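PDB 2AXO: hypothetical protein Atu2684, which is of unknown function but belongs to the DUF1223 family of the thioredoxin clan and carries a Cys-X-X-Cys disulfide, consistent with a thioredoxin-like domain. Local coordinates for residues Tyr102-Ala107 against Gln117-Gly122; Leu238-Ala243 against Pro247-Gly252. All blocks are in the same frame, centred on the assembly; numbering follows the deposited sequence.

Interaction 1 of 2, residues Tyr102-Ala107 against Gln117-Gly122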
loop_
_atom_site.group_PDB
_atom_site.type_symbol
_atom_site.label_atom_id
_atom_site.label_comp_id
_atom_site.label_asym_id
_atom_site.label_seq_id
_atom_site.Cartn_x
_atom_site.Cartn_y
_atom_site.Cartn_z
ATOM N N TYR A 102 0.842 -2.325 -6.660
ATOM C CA TYR A 102 2.242 -2.018 -6.358
ATOM C C TYR A 102 3.102 -2.403 -7.556
ATOM O O TYR A 102 4.030 -1.685 -7.932
ATOM C CB TYR A 102 2.740 -2.798 -5.133
ATOM C CG TYR A 102 2.060 -2.447 -3.835
ATOM C CD1 TYR A 102 1.604 -1.154 -3.589
ATOM C CD2 TYR A 102 1.924 -3.397 -2.824
ATOM C CE1 TYR A 102 1.029 -0.815 -2.368
ATOM C CE2 TYR A 102 1.356 -3.065 -1.599
ATOM C CZ TYR A 102 0.913 -1.769 -1.381
ATOM O OH TYR A 102 0.376 -1.425 -0.161
ATOM N N GLY A 103 2.793 -3.554 -8.143
ATOM C CA GLY A 103 3.536 -4.016 -9.298
ATOM C C GLY A 103 3.482 -2.977 -10.394
ATOM O O GLY A 103 4.484 -2.702 -11.057
ATOM N N TYR A 104 2.301 -2.399 -10.591
ATOM C CA TYR A 104 2.126 -1.374 -11.603
ATOM C C TYR A 104 2.875 -0.105 -11.222
ATOM O O TYR A 104 3.489 0.536 -12.077
ATOM C CB TYR A 104 0.639 -1.068 -11.813
ATOM C CG TYR A 104 -0.035 -2.002 -12.799
ATOM C CD1 TYR A 104 0.512 -2.219 -14.061
ATOM C CD2 TYR A 104 -1.233 -2.646 -12.479
ATOM C CE1 TYR A 104 -0.117 -3.056 -14.988
ATOM C CE2 TYR A 104 -1.872 -3.485 -13.393
ATOM C CZ TYR A 104 -1.312 -3.685 -14.644
ATOM O OH TYR A 104 -1.947 -4.498 -15.556
HETATM N N MSE A 105 2.828 0.260 -9.945
HETATM C CA MSE A 105 3.539 1.451 -9.485
HETATM C C MSE A 105 5.000 1.348 -9.904
HETATM O O MSE A 105 5.552 2.266 -10.505
HETATM C CB MSE A 105 3.467 1.576 -7.961
HETATM C CG MSE A 105 4.374 2.670 -7.388
HETATM SE SE MSE A 105 4.569 2.557 -5.460
HETATM C CE MSE A 105 5.804 1.084 -5.420
ATOM N N ARG A 106 5.622 0.222 -9.575
ATOM C CA ARG A 106 7.020 0.012 -9.913
ATOM C C ARG A 106 7.260 0.038 -11.415
ATOM O O ARG A 106 8.145 0.749 -11.885
ATOM C CB ARG A 106 7.512 -1.312 -9.334
ATOM C CG ARG A 106 7.469 -1.372 -7.816
ATOM C CD ARG A 106 8.239 -2.576 -7.302
ATOM N NE ARG A 106 7.577 -3.844 -7.586
ATOM C CZ ARG A 106 6.575 -4.341 -6.868
ATOM N NH1 ARG A 106 6.114 -3.674 -5.816
ATOM N NH2 ARG A 106 6.043 -5.510 -7.191
ATOM N N ALA A 107 6.476 -0.726 -12.169
ATOM C CA ALA A 107 6.639 -0.764 -13.619
ATOM C C ALA A 107 6.477 0.616 -14.245
ATOM O O ALA A 107 7.192 0.967 -15.180
ATOM C CB ALA A 107 5.633 -1.734 -14.241
ATOM N N GLN A 117 -7.596 4.652 -9.112
ATOM C CA GLN A 117 -6.588 4.672 -10.159
ATOM C C GLN A 117 -6.904 3.628 -11.214
ATOM O O GLN A 117 -7.127 2.460 -10.897
ATOM C CB GLN A 117 -5.205 4.376 -9.578
ATOM C CG GLN A 117 -4.118 4.272 -10.639
ATOM C CD GLN A 117 -2.766 3.907 -10.060
ATOM O OE1 GLN A 117 -2.602 2.847 -9.458
ATOM N NE2 GLN A 117 -1.787 4.782 -10.248
ATOM N N ALA A 118 -6.933 4.046 -12.474
ATOM C CA ALA A 118 -7.202 3.106 -13.543
ATOM C C ALA A 118 -5.921 2.877 -14.331
ATOM O O ALA A 118 -5.205 3.823 -14.667
ATOM C CB ALA A 118 -8.304 3.635 -14.459
ATOM N N ILE A 119 -5.630 1.612 -14.600
ATOM C CA ILE A 119 -4.451 1.238 -15.367
ATOM C C ILE A 119 -4.985 0.838 -16.740
ATOM O O ILE A 119 -5.887 0.008 -16.841
ATOM C CB ILE A 119 -3.707 0.048 -14.697
ATOM C CG1 ILE A 119 -3.289 0.426 -13.267
ATOM C CG2 ILE A 119 -2.495 -0.350 -15.530
ATOM C CD1 ILE A 119 -2.329 1.612 -13.183
ATOM N N LEU A 120 -4.444 1.443 -17.795
ATOM C CA LEU A 120 -4.919 1.171 -19.148
ATOM C C LEU A 120 -3.949 0.306 -19.964
ATOM O O LEU A 120 -2.783 0.667 -20.148
ATOM C CB LEU A 120 -5.189 2.505 -19.859
ATOM C CG LEU A 120 -5.998 3.548 -19.063
ATOM C CD1 LEU A 120 -6.178 4.794 -19.912
ATOM C CD2 LEU A 120 -7.357 2.988 -18.663
ATOM N N ASN A 121 -4.440 -0.833 -20.452
ATOM C CA ASN A 121 -3.631 -1.778 -21.230
ATOM C C ASN A 121 -2.341 -2.131 -20.493
ATOM O O ASN A 121 -1.351 -2.516 -21.116
ATOM C CB ASN A 121 -3.258 -1.196 -22.605
ATOM C CG ASN A 121 -4.438 -1.104 -23.562
ATOM O OD1 ASN A 121 -4.274 -0.704 -24.723
ATOM N ND2 ASN A 121 -5.622 -1.464 -23.093
ATOM N N GLY A 122 -2.356 -1.990 -19.172
ATOM C CA GLY A 122 -1.176 -2.283 -18.383
ATOM C C GLY A 122 -0.001 -1.375 -18.714
ATOM O O GLY A 122 1.114 -1.628 -18.255
#
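The ring of Tyr104 lies over the side chain of Ile119, with the methyl CG2 centred beneath one aromatic face in a CH-pi contact. Ile119 CG2 sits 3.6 Å from the ring centroid of Tyr104 and only 10° off the ring normal, so the methyl meets the middle of the pi system and not its rim. The approaches to individual ring atoms are correspondingly even: Ile119 CG2 is 3.6 Å from Tyr104 CE1 and 4.0 Å from Tyr104 CG. Ile119 CG1 lies on the same face, over its rim at Tyr104 CD2 (3.8 Å). A chi1 of -59°, with CG2 of Ile119 anti to its own backbone N and CG1 beside it, turns both branches to this one face. Gly122 meets the phenol end of the ring: Gly122 CA is 3.6 Å from Tyr104 CE1, approaching obliquely, and 3.7 Å from Tyr104 OH. This glycine has positive phi and no side chain, and its CA lies close to the phenol. No hydrogen bond joins the two segments, so this is an apolar contact, and the buried phenol oxygen is satisfied by Gln239 NE2, with a weak hydrogen bond to Glu47 OE1 besides. The hydroxyl thus links the helix to the hairpin strand 232-241, while the ring itself rests on the sheet. Helix 95-107 packed in this way on strand 117-120 of the mixed four-stranded sheet is consistent with the family's thioredoxin-like fold. Phe49 of the neighbouring strand 45-50 touches both Tyr104 and Ile119, and His125 of strand 124-127 packs on Ile119; Leu120 instead meets helix 131-143, leaving the sheet layered between the two helices.

Interaction 2 of 2, residues Leu238-Ala243 against Pro247-Gly252; sequences LQTANA and PAAIVG
Strands 232-241 and 247-257 form a beta hairpin, and this contact is the part of its ladder next to the turn. Leu238 N donates to Gly252 O, and Leu238 O receives Val251 N at 2.9 Å. Thr240 grips Ala249 O twice: its backbone N donates, and its OG1 donates at 2.8 Å, in the carbonyl plane on a lone pair. This second bond is possible because chi1 of 65° sets OG1 between the backbone N and the carbonyl carbon. Thr240 O in turn accepts Ala248 N. Gln239 and Ile250 make a non-hydrogen-bonded pair, and the extended glutamine side chain crosses Ile250 CG1 to reach Ala248 O from NE2 at 2.9 Å, with an N-H...O angle of 166° and the acceptor almost in the amide plane. Pro247 CB lies alongside, 3.5 Å from Gln239 NE2. The other end of this buried amide is held by Arg100, which bonds OE1. Leu238 CD2 packs on Val251 CG2 at 3.7 Å. The register slips by one residue between Gln239 and Ala241, giving an antiparallel hairpin with a beta bulge near its turn, whose two strands are the outermost pair at one edge of the antiparallel sheet within this chain.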
loop_
_atom_site.group_PDB
_atom_site.type_symbol
_atom_site.label_atom_id
_atom_site.label_comp_id
_atom_site.label_asym_id
_atom_site.label_seq_id
_atom_site.Cartn_x
_atom_site.Cartn_y
_atom_site.Cartn_z
ATOM N N LEU A 238 -3.274 -11.259 -21.739
ATOM C CA LEU A 238 -1.991 -11.737 -22.255
ATOM C C LEU A 238 -1.056 -10.593 -21.894
ATOM O O LEU A 238 -0.916 -9.622 -22.643
ATOM C CB LEU A 238 -2.049 -11.935 -23.771
ATOM C CG LEU A 238 -0.815 -12.598 -24.405
ATOM C CD1 LEU A 238 -0.591 -13.990 -23.816
ATOM C CD2 LEU A 238 -1.026 -12.684 -25.904
ATOM N N GLN A 239 -0.409 -10.724 -20.740
ATOM C CA GLN A 239 0.431 -9.662 -20.221
ATOM C C GLN A 239 1.939 -9.859 -20.178
ATOM O O GLN A 239 2.446 -10.850 -19.654
ATOM C CB GLN A 239 -0.101 -9.291 -18.827
ATOM C CG GLN A 239 0.566 -8.107 -18.153
ATOM C CD GLN A 239 -0.286 -7.520 -17.038
ATOM O OE1 GLN A 239 -0.966 -8.246 -16.299
ATOM N NE2 GLN A 239 -0.236 -6.202 -16.896
ATOM N N THR A 240 2.648 -8.888 -20.745
ATOM C CA THR A 240 4.102 -8.906 -20.759
ATOM C C THR A 240 4.575 -8.375 -19.409
ATOM O O THR A 240 3.784 -7.862 -18.619
ATOM C CB THR A 240 4.668 -7.987 -21.859
ATOM O OG1 THR A 240 4.330 -6.620 -21.575
ATOM C CG2 THR A 240 4.098 -8.371 -23.209
ATOM N N ALA A 241 5.873 -8.490 -19.158
ATOM C CA ALA A 241 6.457 -8.026 -17.911
ATOM C C ALA A 241 7.758 -7.299 -18.225
ATOM O O ALA A 241 8.353 -7.510 -19.286
ATOM C CB ALA A 241 6.723 -9.205 -16.995
ATOM N N ASN A 242 8.189 -6.426 -17.320
ATOM C CA ASN A 242 9.434 -5.696 -17.536
ATOM C C ASN A 242 10.612 -6.525 -17.021
ATOM O O ASN A 242 10.437 -7.682 -16.637
ATOM C CB ASN A 242 9.382 -4.325 -16.845
ATOM C CG ASN A 242 9.330 -4.421 -15.326
ATOM O OD1 ASN A 242 9.153 -3.412 -14.646
ATOM N ND2 ASN A 242 9.492 -5.623 -14.792
ATOM N N ALA A 243 11.803 -5.931 -17.016
ATOM C CA ALA A 243 13.019 -6.610 -16.564
ATOM C C ALA A 243 12.939 -7.104 -15.122
ATOM O O ALA A 243 13.554 -8.111 -14.767
ATOM C CB ALA A 243 14.218 -5.679 -16.722
ATOM N N PRO A 247 4.120 -6.366 -13.782
ATOM C CA PRO A 247 3.127 -6.285 -14.861
ATOM C C PRO A 247 3.356 -5.137 -15.834
ATOM O O PRO A 247 3.512 -3.989 -15.425
ATOM C CB PRO A 247 1.803 -6.157 -14.105
ATOM C CG PRO A 247 2.208 -5.484 -12.816
ATOM C CD PRO A 247 3.469 -6.240 -12.467
ATOM N N ALA A 248 3.379 -5.456 -17.124
ATOM C CA ALA A 248 3.589 -4.450 -18.152
ATOM C C ALA A 248 2.475 -4.500 -19.204
ATOM O O ALA A 248 1.376 -4.998 -18.937
ATOM C CB ALA A 248 4.952 -4.646 -18.800
ATOM N N ALA A 249 2.755 -3.995 -20.400
ATOM C CA ALA A 249 1.755 -3.958 -21.467
ATOM C C ALA A 249 0.976 -5.255 -21.673
ATOM O O ALA A 249 1.540 -6.343 -21.699
ATOM C CB ALA A 249 2.415 -3.543 -22.784
ATOM N N ILE A 250 -0.339 -5.113 -21.806
ATOM C CA ILE A 250 -1.229 -6.234 -22.057
ATOM C C ILE A 250 -1.463 -6.147 -23.562
ATOM O O ILE A 250 -1.980 -5.141 -24.051
ATOM C CB ILE A 250 -2.556 -6.063 -21.290
ATOM C CG1 ILE A 250 -2.273 -6.071 -19.786
ATOM C CG2 ILE A 250 -3.537 -7.169 -21.672
ATOM C CD1 ILE A 250 -3.467 -5.714 -18.912
ATOM N N VAL A 251 -1.067 -7.186 -24.293
ATOM C CA VAL A 251 -1.179 -7.180 -25.752
ATOM C C VAL A 251 -2.387 -7.920 -26.317
ATOM O O VAL A 251 -2.620 -7.912 -27.531
ATOM C CB VAL A 251 0.104 -7.754 -26.396
ATOM C CG1 VAL A 251 1.314 -6.938 -25.958
ATOM C CG2 VAL A 251 0.280 -9.205 -26.013
ATOM N N GLY A 252 -3.160 -8.546 -25.435
ATOM C CA GLY A 252 -4.343 -9.276 -25.855
ATOM C C GLY A 252 -5.224 -9.484 -24.645
ATOM O O GLY A 252 -4.719 -9.568 -23.525
#

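Overall arrangement
Interaction 1 closes before interaction 2 opens along the chain, yet their centres lie 11 Å apart and the two touch directly. Interaction 1 places helix 95-107 on the mixed sheet of the probably thioredoxin-like part, whereas interaction 2 lies at the edge of the antiparallel sheet containing strands 172-186 and 196-212. Besides the side-chain link from Tyr104 to Gln239, a backbone hydrogen bond between Asn121 O and Ile250 N joins the turn after strand 117-120 directly to the hairpin. Pro247 also packs against Gly103 and Ala107. The two sheets therefore meet where helix 95-107 and this turn pack on the hairpin 232-257.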